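Local coordinates for protein endoglucanase (Uncultured bacterium, PDB 3X17) that hydrolyses internal beta-1,4-glucosidic bonds of cellulose as a family 9 glycoside hydrolase, with an N-terminal Ig-like domain ahead of its (alpha/alpha)6-barrel, at residues A135-D138 with V143-A146; G178-Y183 with I256-D261; V267-T272 with A322-G327; R494-K497 with V501-P504. One frame throughout, in Å; residues are numbered along the deposited sequence.

Interaction 1. Residues A135-D138 with V143-A146; sequences AIDD and VSHA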
loop_
_atom_site.group_PDB
_atom_site.type_symbol
_atom_site.label_atom_id
_atom_site.label_comp_id
_atom_site.label_asym_id
_atom_site.label_seq_id
_atom_site.Cartn_x
_atom_site.Cartn_y
_atom_site.Cartn_z
ATOM N N ALA A 135 6.013 -14.047 19.632
ATOM C CA ALA A 135 5.737 -15.383 19.092
ATOM C C ALA A 135 4.397 -15.372 18.371
ATOM O O ALA A 135 3.460 -14.722 18.826
ATOM C CB ALA A 135 5.726 -16.450 20.238
ATOM N N ILE A 136 4.289 -16.144 17.293
ATOM C CA ILE A 136 2.998 -16.356 16.628
ATOM C C ILE A 136 2.792 -17.848 16.364
ATOM O O ILE A 136 3.707 -18.559 15.897
ATOM C CB ILE A 136 2.880 -15.537 15.285
ATOM C CG1 ILE A 136 3.407 -14.100 15.477
ATOM C CG2 ILE A 136 1.427 -15.562 14.720
ATOM C CD1 ILE A 136 2.534 -12.926 14.884
ATOM N N ASP A 137 1.602 -18.325 16.696
ATOM C CA ASP A 137 1.168 -19.665 16.298
ATOM C C ASP A 137 -0.291 -19.593 15.857
ATOM O O ASP A 137 -1.196 -19.768 16.672
ATOM C CB ASP A 137 1.312 -20.652 17.462
ATOM C CG ASP A 137 1.168 -22.112 17.011
ATOM O OD1 ASP A 137 1.024 -22.370 15.786
ATOM O OD2 ASP A 137 1.152 -23.008 17.887
ATOM N N ASP A 138 -0.512 -19.166 14.616
ATOM C CA ASP A 138 -1.838 -18.734 14.194
ATOM C C ASP A 138 -2.636 -19.884 13.590
ATOM O O ASP A 138 -2.306 -20.375 12.511
ATOM C CB ASP A 138 -1.757 -17.580 13.178
ATOM C CG ASP A 138 -3.112 -17.203 12.626
ATOM O OD1 ASP A 138 -4.068 -17.099 13.428
ATOM O OD2 ASP A 138 -3.236 -17.019 11.393
ATOM N N VAL A 143 0.474 -19.911 10.243
ATOM C CA VAL A 143 1.762 -19.236 10.353
ATOM C C VAL A 143 2.259 -19.294 11.811
ATOM O O VAL A 143 1.483 -19.051 12.761
ATOM C CB VAL A 143 1.651 -17.755 9.845
ATOM C CG1 VAL A 143 2.856 -16.912 10.264
ATOM C CG2 VAL A 143 1.458 -17.723 8.330
ATOM N N SER A 144 3.515 -19.695 11.990
ATOM C CA SER A 144 4.095 -19.772 13.326
ATOM C C SER A 144 5.592 -19.545 13.348
ATOM O O SER A 144 6.332 -20.009 12.474
ATOM C CB SER A 144 3.757 -21.104 14.013
ATOM O OG SER A 144 4.481 -22.165 13.426
ATOM N N HIS A 145 6.037 -18.852 14.380
ATOM C CA HIS A 145 7.444 -18.771 14.682
ATOM C C HIS A 145 7.558 -18.373 16.134
ATOM O O HIS A 145 6.653 -17.740 16.672
ATOM C CB HIS A 145 8.144 -17.746 13.767
ATOM C CG HIS A 145 7.760 -16.313 14.027
ATOM N ND1 HIS A 145 7.064 -15.547 13.109
ATOM C CD2 HIS A 145 8.072 -15.482 15.048
ATOM C CE1 HIS A 145 6.924 -14.317 13.581
ATOM N NE2 HIS A 145 7.510 -14.259 14.768
ATOM N N ALA A 146 8.654 -18.765 16.776
ATOM C CA ALA A 146 8.885 -18.408 18.173
ATOM C C ALA A 146 9.327 -16.952 18.255
ATOM O O ALA A 146 9.490 -16.280 17.232
ATOM C CB ALA A 146 9.976 -19.322 18.798
#
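Ile136 and His145 face each other as an antiparallel hydrogen-bonded pair, the heart of a two-stranded beta hairpin in which Asp137 and Ser144 form the next, non-hydrogen-bonded pair. Ile136 N donates to His145 O at 2.9 Å, and two residues further on, beyond Asp137-Ser144, Asp138 N gives Val143 O an almost straight bond of 2.7 Å (176° at the hydrogen). The return bond from His145 N to Ile136 O is less certain, because that oxygen sits too close to a neighbour in the model. On the buried face Ile136 and His145 lie alongside each other and point the same way. Isoleucine CG1, placed beside its backbone N (chi1 -44°), brings its methylene to His145 CE1 at 4.0 Å. A branched aliphatic chain suits this spot, since it packs against the imidazole without competing for its polar atoms; His145 NE2 makes weak hydrogen bonds to Val134 O and to Asp148, a ligand of the zinc ion. The other face is more open and polar: Asp137 OD1 approaches Ser144 CB at 3.5 Å, a packing contact between small hydrophilic residues. Asp138 closes the pairing, its CB 3.6 Å from Val143 O, while its carboxylate forms a salt bridge with Arg125 of helix 115-130. The hairpin follows that helix in the chain and is pinned to it by this bridge, while Val143 and His145 rest on Leu495 of helix 494-499.

Interaction 2. Residues G178-Y183 with I256-D261; sequences GDYGKY and IRPEQD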
loop_
_atom_site.group_PDB
_atom_site.type_symbol
_atom_site.label_atom_id
_atom_site.label_comp_id
_atom_site.label_asym_id
_atom_site.label_seq_id
_atom_site.Cartn_x
_atom_site.Cartn_y
_atom_site.Cartn_z
ATOM N N GLY A 178 10.000 -8.714 2.897
ATOM C CA GLY A 178 10.481 -10.084 2.981
ATOM C C GLY A 178 11.762 -10.276 3.792
ATOM O O GLY A 178 12.259 -11.401 3.923
ATOM N N ASP A 179 12.353 -9.172 4.239
ATOM C CA ASP A 179 13.397 -9.233 5.245
ATOM C C ASP A 179 12.785 -8.962 6.606
ATOM O O ASP A 179 11.545 -8.944 6.768
ATOM C CB ASP A 179 14.494 -8.194 4.965
ATOM C CG ASP A 179 13.967 -6.770 5.016
ATOM O OD1 ASP A 179 12.851 -6.553 4.508
ATOM O OD2 ASP A 179 14.646 -5.888 5.579
ATOM N N TYR A 180 13.652 -8.735 7.585
ATOM C CA TYR A 180 13.204 -8.554 8.965
ATOM C C TYR A 180 13.640 -7.214 9.525
ATOM O O TYR A 180 13.384 -6.910 10.701
ATOM C CB TYR A 180 13.723 -9.688 9.873
ATOM C CG TYR A 180 13.268 -11.074 9.448
ATOM C CD1 TYR A 180 11.930 -11.326 9.139
ATOM C CD2 TYR A 180 14.163 -12.138 9.387
ATOM C CE1 TYR A 180 11.503 -12.589 8.746
ATOM C CE2 TYR A 180 13.727 -13.417 9.043
ATOM C CZ TYR A 180 12.408 -13.634 8.713
ATOM O OH TYR A 180 11.978 -14.904 8.323
ATOM N N GLY A 181 14.216 -6.375 8.671
ATOM C CA GLY A 181 14.512 -4.998 9.052
ATOM C C GLY A 181 13.257 -4.220 9.411
ATOM O O GLY A 181 12.157 -4.564 9.002
ATOM N N LYS A 182 13.404 -3.241 10.295
ATOM C CA LYS A 182 12.285 -2.404 10.697
ATOM C C LYS A 182 12.703 -0.964 10.439
ATOM O O LYS A 182 13.825 -0.579 10.716
ATOM C CB LYS A 182 11.982 -2.608 12.174
ATOM C CG LYS A 182 11.786 -4.106 12.557
ATOM C CD LYS A 182 11.288 -4.276 13.987
ATOM C CE LYS A 182 12.269 -3.721 15.012
ATOM N NZ LYS A 182 11.959 -4.258 16.403
ATOM N N TYR A 183 11.873 -0.225 9.735
ATOM C CA TYR A 183 12.358 1.018 9.140
ATOM C C TYR A 183 11.352 2.092 9.447
ATOM O O TYR A 183 10.175 1.926 9.160
ATOM C CB TYR A 183 12.441 0.866 7.632
ATOM C CG TYR A 183 13.322 -0.237 7.148
ATOM C CD1 TYR A 183 12.804 -1.513 6.968
ATOM C CD2 TYR A 183 14.614 0.032 6.686
ATOM C CE1 TYR A 183 13.545 -2.505 6.395
ATOM C CE2 TYR A 183 15.374 -0.961 6.078
ATOM C CZ TYR A 183 14.857 -2.232 5.981
ATOM O OH TYR A 183 15.609 -3.242 5.419
ATOM N N ILE A 256 15.724 -17.845 6.162
ATOM C CA ILE A 256 15.513 -18.570 7.402
ATOM C C ILE A 256 14.381 -17.901 8.178
ATOM O O ILE A 256 14.015 -16.755 7.879
ATOM C CB ILE A 256 16.795 -18.535 8.282
ATOM C CG1 ILE A 256 16.944 -17.151 8.928
ATOM C CG2 ILE A 256 18.025 -18.962 7.479
ATOM C CD1 ILE A 256 18.374 -16.704 9.252
ATOM N N ARG A 257 13.899 -18.580 9.216
ATOM C CA ARG A 257 12.927 -18.021 10.161
ATOM C C ARG A 257 13.497 -16.842 10.944
ATOM O O ARG A 257 14.710 -16.757 11.144
ATOM C CB ARG A 257 12.473 -19.079 11.171
ATOM C CG ARG A 257 11.715 -20.239 10.570
ATOM C CD ARG A 257 11.887 -21.510 11.422
ATOM N NE ARG A 257 11.395 -22.686 10.710
ATOM C CZ ARG A 257 10.106 -22.931 10.490
ATOM N NH1 ARG A 257 9.192 -22.089 10.948
ATOM N NH2 ARG A 257 9.731 -24.009 9.799
ATOM N N PRO A 258 12.608 -15.986 11.481
ATOM C CA PRO A 258 13.082 -14.786 12.169
ATOM C C PRO A 258 13.768 -15.112 13.491
ATOM O O PRO A 258 14.631 -14.351 13.925
ATOM C CB PRO A 258 11.804 -13.976 12.410
ATOM C CG PRO A 258 10.704 -14.935 12.344
ATOM C CD PRO A 258 11.136 -16.030 11.384
ATOM N N GLU A 259 13.353 -16.200 14.143
ATOM C CA GLU A 259 13.973 -16.611 15.404
ATOM C C GLU A 259 15.342 -17.219 15.171
ATOM O O GLU A 259 16.130 -17.319 16.091
ATOM C CB GLU A 259 13.119 -17.626 16.175
ATOM C CG GLU A 259 11.640 -17.610 15.864
ATOM C CD GLU A 259 11.302 -18.389 14.607
ATOM O OE1 GLU A 259 11.377 -17.762 13.543
ATOM O OE2 GLU A 259 10.920 -19.583 14.682
ATOM N N GLN A 260 15.614 -17.651 13.948
ATOM C CA GLN A 260 16.971 -18.068 13.610
ATOM C C GLN A 260 17.900 -16.889 13.284
ATOM O O GLN A 260 19.126 -17.067 13.196
ATOM C CB GLN A 260 16.963 -19.099 12.487
ATOM C CG GLN A 260 16.201 -20.375 12.846
ATOM C CD GLN A 260 16.133 -21.382 11.693
ATOM O OE1 GLN A 260 16.243 -22.587 11.914
ATOM N NE2 GLN A 260 15.909 -20.891 10.465
ATOM N N ASP A 261 17.327 -15.692 13.101
ATOM C CA ASP A 261 18.124 -14.539 12.676
ATOM C C ASP A 261 18.672 -13.886 13.921
ATOM O O ASP A 261 18.055 -12.990 14.496
ATOM C CB ASP A 261 17.290 -13.536 11.860
ATOM C CG ASP A 261 18.113 -12.331 11.396
ATOM O OD1 ASP A 261 19.249 -12.527 10.937
ATOM O OD2 ASP A 261 17.613 -11.183 11.458
#
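Tyr180 OH donates a 2.8 Å hydrogen bond to Ile256 O, arriving in the carbonyl plane on a lone pair, with a C=O...donor angle of 142°. The bond anchors the hydroxyl end, and Pro258 over one face restrains the turn of the ring: its CB stands 3.8 Å from the ring centroid, 14° off the normal, in a CH-pi contact. With CG beside the backbone N and anti to the carbonyl carbon (chi1 -60°), the ring is carried across to Pro258 and Ile256 O. Proline suits this place because its rigid ring offers polarised C-H groups to the pi cloud; its CD also comes within 3.4 Å of Tyr180 OH. At the rim, Asp261 OD2 is 4.1 Å from Tyr180 CD2, but its strong polar partner is His149, a zinc ligand. A phenylalanine in place of Tyr180 would probably leave Ile256 O without its hydroxyl donor and that end of the ring unanchored. Asp179 OD2 accepts a 2.8 Å bond from Tyr183 OH, helping to hold the turn leading into the strand. The loop 256-261, between strands 243-249 and 265-271, is fastened to the approach to strand 182-183 and helix 184-200, with Leu495 of helix 494-499 packing on Tyr180.

Interaction 3. Residues V267-T272 with A322-G327; sequences VYRITT and AEDNSG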
loop_
_atom_site.group_PDB
_atom_site.type_symbol
_atom_site.label_atom_id
_atom_site.label_comp_id
_atom_site.label_asym_id
_atom_site.label_seq_id
_atom_site.Cartn_x
_atom_site.Cartn_y
_atom_site.Cartn_z
ATOM N N VAL A 267 20.598 0.017 15.878
ATOM C CA VAL A 267 19.689 1.137 15.701
ATOM C C VAL A 267 20.486 2.222 15.006
ATOM O O VAL A 267 21.501 2.678 15.523
ATOM C CB VAL A 267 19.205 1.642 17.074
ATOM C CG1 VAL A 267 18.373 2.917 16.942
ATOM C CG2 VAL A 267 18.446 0.525 17.777
ATOM N N TYR A 268 20.105 2.514 13.771
ATOM C CA TYR A 268 20.853 3.443 12.929
ATOM C C TYR A 268 20.495 4.890 13.266
ATOM O O TYR A 268 19.524 5.143 13.983
ATOM C CB TYR A 268 20.585 3.118 11.464
ATOM C CG TYR A 268 21.243 1.820 11.018
ATOM C CD1 TYR A 268 20.752 0.593 11.442
ATOM C CD2 TYR A 268 22.458 1.836 10.337
ATOM C CE1 TYR A 268 21.357 -0.576 11.082
ATOM C CE2 TYR A 268 23.078 0.658 9.969
ATOM C CZ TYR A 268 22.519 -0.537 10.345
ATOM O OH TYR A 268 23.141 -1.711 10.034
ATOM N N ARG A 269 21.264 5.831 12.724
ATOM C CA ARG A 269 21.289 7.193 13.222
ATOM C C ARG A 269 19.994 7.929 12.877
ATOM O O ARG A 269 19.301 7.564 11.926
ATOM C CB ARG A 269 22.461 7.939 12.591
ATOM C CG ARG A 269 22.240 8.230 11.097
ATOM C CD ARG A 269 23.445 8.884 10.467
ATOM N NE ARG A 269 24.624 8.046 10.590
ATOM C CZ ARG A 269 25.868 8.511 10.623
ATOM N NH1 ARG A 269 26.108 9.818 10.486
ATOM N NH2 ARG A 269 26.879 7.659 10.755
ATOM N N ILE A 270 19.676 8.961 13.656
ATOM C CA ILE A 270 18.463 9.726 13.422
ATOM C C ILE A 270 18.474 10.427 12.057
ATOM O O ILE A 270 19.532 10.726 11.489
ATOM C CB ILE A 270 18.201 10.763 14.509
ATOM C CG1 ILE A 270 19.327 11.800 14.558
ATOM C CG2 ILE A 270 18.017 10.088 15.876
ATOM C CD1 ILE A 270 18.949 13.202 14.049
ATOM N N THR A 271 17.278 10.862 11.663
ATOM C CA THR A 271 17.056 11.581 10.437
ATOM C C THR A 271 15.896 12.541 10.737
ATOM O O THR A 271 15.019 12.221 11.551
ATOM C CB THR A 271 16.633 10.552 9.398
ATOM O OG1 THR A 271 17.718 10.254 8.506
ATOM C CG2 THR A 271 15.407 10.934 8.707
ATOM N N THR A 272 15.932 13.741 10.157
ATOM C CA THR A 272 14.831 14.692 10.309
ATOM C C THR A 272 13.568 14.288 9.549
ATOM O O THR A 272 12.484 14.504 10.058
ATOM C CB THR A 272 15.237 16.132 9.918
ATOM O OG1 THR A 272 15.896 16.106 8.643
ATOM C CG2 THR A 272 16.195 16.698 10.956
ATOM N N ALA A 322 26.682 4.801 2.997
ATOM C CA ALA A 322 26.525 3.594 2.196
ATOM C C ALA A 322 26.740 2.323 3.018
ATOM O O ALA A 322 26.153 1.272 2.733
ATOM C CB ALA A 322 27.494 3.630 0.959
ATOM N N GLU A 323 27.563 2.414 4.048
ATOM C CA GLU A 323 27.831 1.237 4.875
ATOM C C GLU A 323 26.685 0.841 5.818
ATOM O O GLU A 323 26.630 -0.288 6.290
ATOM C CB GLU A 323 29.153 1.368 5.638
ATOM C CG GLU A 323 29.146 2.417 6.733
ATOM C CD GLU A 323 29.607 3.792 6.243
ATOM O OE1 GLU A 323 29.829 3.959 5.020
ATOM O OE2 GLU A 323 29.710 4.714 7.086
ATOM N N ASP A 324 25.775 1.769 6.094
ATOM C CA ASP A 324 24.575 1.449 6.851
ATOM C C ASP A 324 23.618 0.529 6.064
ATOM O O ASP A 324 22.626 0.038 6.611
ATOM C CB ASP A 324 23.844 2.737 7.230
ATOM C CG ASP A 324 24.560 3.514 8.310
ATOM O OD1 ASP A 324 25.658 3.081 8.732
ATOM O OD2 ASP A 324 24.009 4.558 8.746
ATOM N N ASN A 325 23.907 0.317 4.781
ATOM C CA ASN A 325 23.079 -0.562 3.951
ATOM C C ASN A 325 23.543 -1.995 3.836
ATOM O O ASN A 325 23.066 -2.715 2.971
ATOM C CB ASN A 325 22.904 0.032 2.550
ATOM C CG ASN A 325 22.411 1.448 2.602
ATOM O OD1 ASN A 325 22.802 2.279 1.786
ATOM N ND2 ASN A 325 21.683 1.776 3.669
ATOM N N SER A 326 24.476 -2.416 4.687
ATOM C CA SER A 326 25.090 -3.740 4.530
ATOM C C SER A 326 24.109 -4.884 4.807
ATOM O O SER A 326 24.344 -6.003 4.375
ATOM C CB SER A 326 26.326 -3.885 5.424
ATOM O OG SER A 326 25.952 -3.909 6.802
ATOM N N GLY A 327 23.024 -4.622 5.543
ATOM C CA GLY A 327 22.044 -5.681 5.827
ATOM C C GLY A 327 20.584 -5.250 5.786
ATOM O O GLY A 327 19.708 -5.878 6.400
HETATM O O HOH W 1 22.070 -2.945 7.774
HETATM O O HOH W 2 25.217 -1.693 8.599
HETATM O O HOH W 3 26.771 5.230 10.350
#
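A buried polar contact, partly direct and partly through waters, joins Tyr268 and Arg269, in the irregular part of broken strand 265-271, to the 3-10 turn around Asp324, in the loop between helices 294-312 and 337-351. The Tyr268 ring meets Asp324 edge-on: CD2 lies 3.4 Å from Asp324 CG, close to the ring plane, and ring and carboxylate planes stand 71° apart. An aromatic edge, with its slightly positive hydrogens, is a suitable neighbour for a carboxylate. Beyond it, the hydroxyl reaches two waters. One, 2.8 Å from Tyr268 OH, accepts from Gly327 N and donates to Asp324 O; the other donates to Glu323 O and Ser326 OG, so the phenol is coupled to these groups. A leucine in place of Tyr268 would probably leave both waters without their hydroxyl partner and open a gap beside the Asp324 carboxylate. Arg269 bends at chi3 (59°) and brings NE within 4.0 Å of Asp324 OD2, a long salt bridge; a third water, 2.9 Å from Asp324 OD1, accepts from Arg269 NH2. Lys246 of strand 243-249 adds a cation-pi contact to Tyr268 and a hydrogen bond to Asp324 O, tying the turn to two strands of the mixed sheet.

Interaction 4. Residues R494-K497 with V501-P504; sequences RLVK and VMVP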
loop_
_atom_site.group_PDB
_atom_site.type_symbol
_atom_site.label_atom_id
_atom_site.label_comp_id
_atom_site.label_asym_id
_atom_site.label_seq_id
_atom_site.Cartn_x
_atom_site.Cartn_y
_atom_site.Cartn_z
ATOM N N ARG A 494 11.180 -14.381 3.540
ATOM C CA ARG A 494 12.044 -15.294 4.258
ATOM C C ARG A 494 11.248 -16.294 5.085
ATOM O O ARG A 494 11.545 -17.480 5.049
ATOM C CB ARG A 494 13.042 -14.519 5.127
ATOM C CG ARG A 494 14.320 -14.178 4.364
ATOM C CD ARG A 494 15.073 -13.055 5.026
ATOM N NE ARG A 494 16.255 -12.671 4.268
ATOM C CZ ARG A 494 16.265 -11.722 3.336
ATOM N NH1 ARG A 494 15.145 -11.044 3.043
ATOM N NH2 ARG A 494 17.385 -11.474 2.677
ATOM N N LEU A 495 10.204 -15.833 5.776
ATOM C CA LEU A 495 9.380 -16.721 6.582
ATOM C C LEU A 495 8.584 -17.697 5.723
ATOM O O LEU A 495 8.485 -18.886 6.053
ATOM C CB LEU A 495 8.435 -15.934 7.495
ATOM C CG LEU A 495 7.467 -16.798 8.325
ATOM C CD1 LEU A 495 8.199 -17.713 9.307
ATOM C CD2 LEU A 495 6.467 -15.927 9.062
ATOM N N VAL A 496 7.997 -17.192 4.639
ATOM C CA VAL A 496 7.247 -18.047 3.736
ATOM C C VAL A 496 8.147 -19.137 3.175
ATOM O O VAL A 496 7.792 -20.329 3.206
ATOM C CB VAL A 496 6.580 -17.244 2.585
ATOM C CG1 VAL A 496 6.149 -18.179 1.465
ATOM C CG2 VAL A 496 5.382 -16.405 3.136
ATOM N N LYS A 497 9.332 -18.727 2.734
ATOM C CA LYS A 497 10.275 -19.621 2.076
ATOM C C LYS A 497 10.800 -20.647 3.073
ATOM O O LYS A 497 10.735 -21.843 2.824
ATOM C CB LYS A 497 11.455 -18.836 1.522
ATOM C CG LYS A 497 12.417 -19.688 0.719
ATOM C CD LYS A 497 11.709 -20.415 -0.415
ATOM C CE LYS A 497 12.693 -21.237 -1.232
ATOM N NZ LYS A 497 12.049 -21.723 -2.479
ATOM N N VAL A 501 5.000 -22.209 4.669
ATOM C CA VAL A 501 3.628 -21.775 4.961
ATOM C C VAL A 501 3.351 -20.370 4.389
ATOM O O VAL A 501 4.037 -19.404 4.753
ATOM C CB VAL A 501 3.379 -21.741 6.476
ATOM C CG1 VAL A 501 1.911 -21.400 6.758
ATOM C CG2 VAL A 501 3.759 -23.117 7.122
ATOM N N MET A 502 2.370 -20.254 3.490
ATOM C CA MET A 502 2.016 -18.945 2.910
ATOM C C MET A 502 1.524 -17.973 3.974
ATOM O O MET A 502 0.654 -18.312 4.810
ATOM C CB MET A 502 0.938 -19.075 1.829
ATOM C CG MET A 502 0.719 -17.776 1.023
ATOM S SD MET A 502 2.206 -16.947 0.382
ATOM C CE MET A 502 2.800 -18.140 -0.819
ATOM N N VAL A 503 2.067 -16.761 3.941
ATOM C CA VAL A 503 1.426 -15.634 4.593
ATOM C C VAL A 503 0.471 -14.934 3.616
ATOM O O VAL A 503 0.904 -14.312 2.635
ATOM C CB VAL A 503 2.443 -14.626 5.126
ATOM C CG1 VAL A 503 1.705 -13.405 5.708
ATOM C CG2 VAL A 503 3.359 -15.287 6.195
ATOM N N PRO A 504 -0.842 -15.035 3.886
ATOM C CA PRO A 504 -1.824 -14.489 2.957
ATOM C C PRO A 504 -2.004 -12.970 3.124
ATOM O O PRO A 504 -1.754 -12.426 4.209
ATOM C CB PRO A 504 -3.109 -15.258 3.320
ATOM C CG PRO A 504 -2.955 -15.582 4.789
ATOM C CD PRO A 504 -1.461 -15.643 5.079
#
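Val496, on the short helix 494-499, packs against the irregular chain 501-504 that follows the helix after a short turn and crosses beside it, in the (alpha/alpha)6-barrel catalytic domain. The apolar contacts come first, and they are made by branches of one residue on two sides. Val496 CG2, lying beside its backbone N and anti to the carbonyl carbon (chi1 164° for CG1), reaches Val503 CG2 at 3.8 Å, while its CG1 meets Met502 CE at 4.1 Å. Valine fits because its two methyls diverge from a single carbon and can serve two neighbours at once. Methionine, whose chain is bent at both chi2 (48°) and chi3 (66°), can curl its terminal methyl back to the helix although its CB points away from it. Leu495 adds a looser touch through CD2, 4.3 Å from Val503 CG2, a buried apolar side chain suited to the spot, its end nearer to Val503 than its CB direction suggests. Polar backbone comes second: Val501 O lies 3.6 Å from Val496 CA, a packing approach. Ser499, on the last turn of the helix, bonds through OG to both Leu495 O and Val501 N and so helps to hold the turn. Val503 also touches Leu129 of helix 115-130, placing it between the two helices. The tightest approach of a side chain to the backbone is Val496 CG2 against Val503 N, at 3.4 Å.

From the N terminus, interaction 1 closes a short hairpin after helix 115-130, and the others follow in series, none nesting in or crossing another. Interaction 2 spans 72 residues, joining the approach to strand 182-183 with the loop before strand 265-271. Interaction 3 closes the next long loop, over two helices, and reaches the same sheet as interaction 2; their nearest atoms stay about 5 Å apart. Interaction 4 closes a short turn late in the chain, before helix 543-558, yet lies against interactions 1 and 2: Val143 packs on Val503 and Leu495, and Gly178 O probably accepts a bond from Arg494. Glu259 probably links interaction 2 to Ala146.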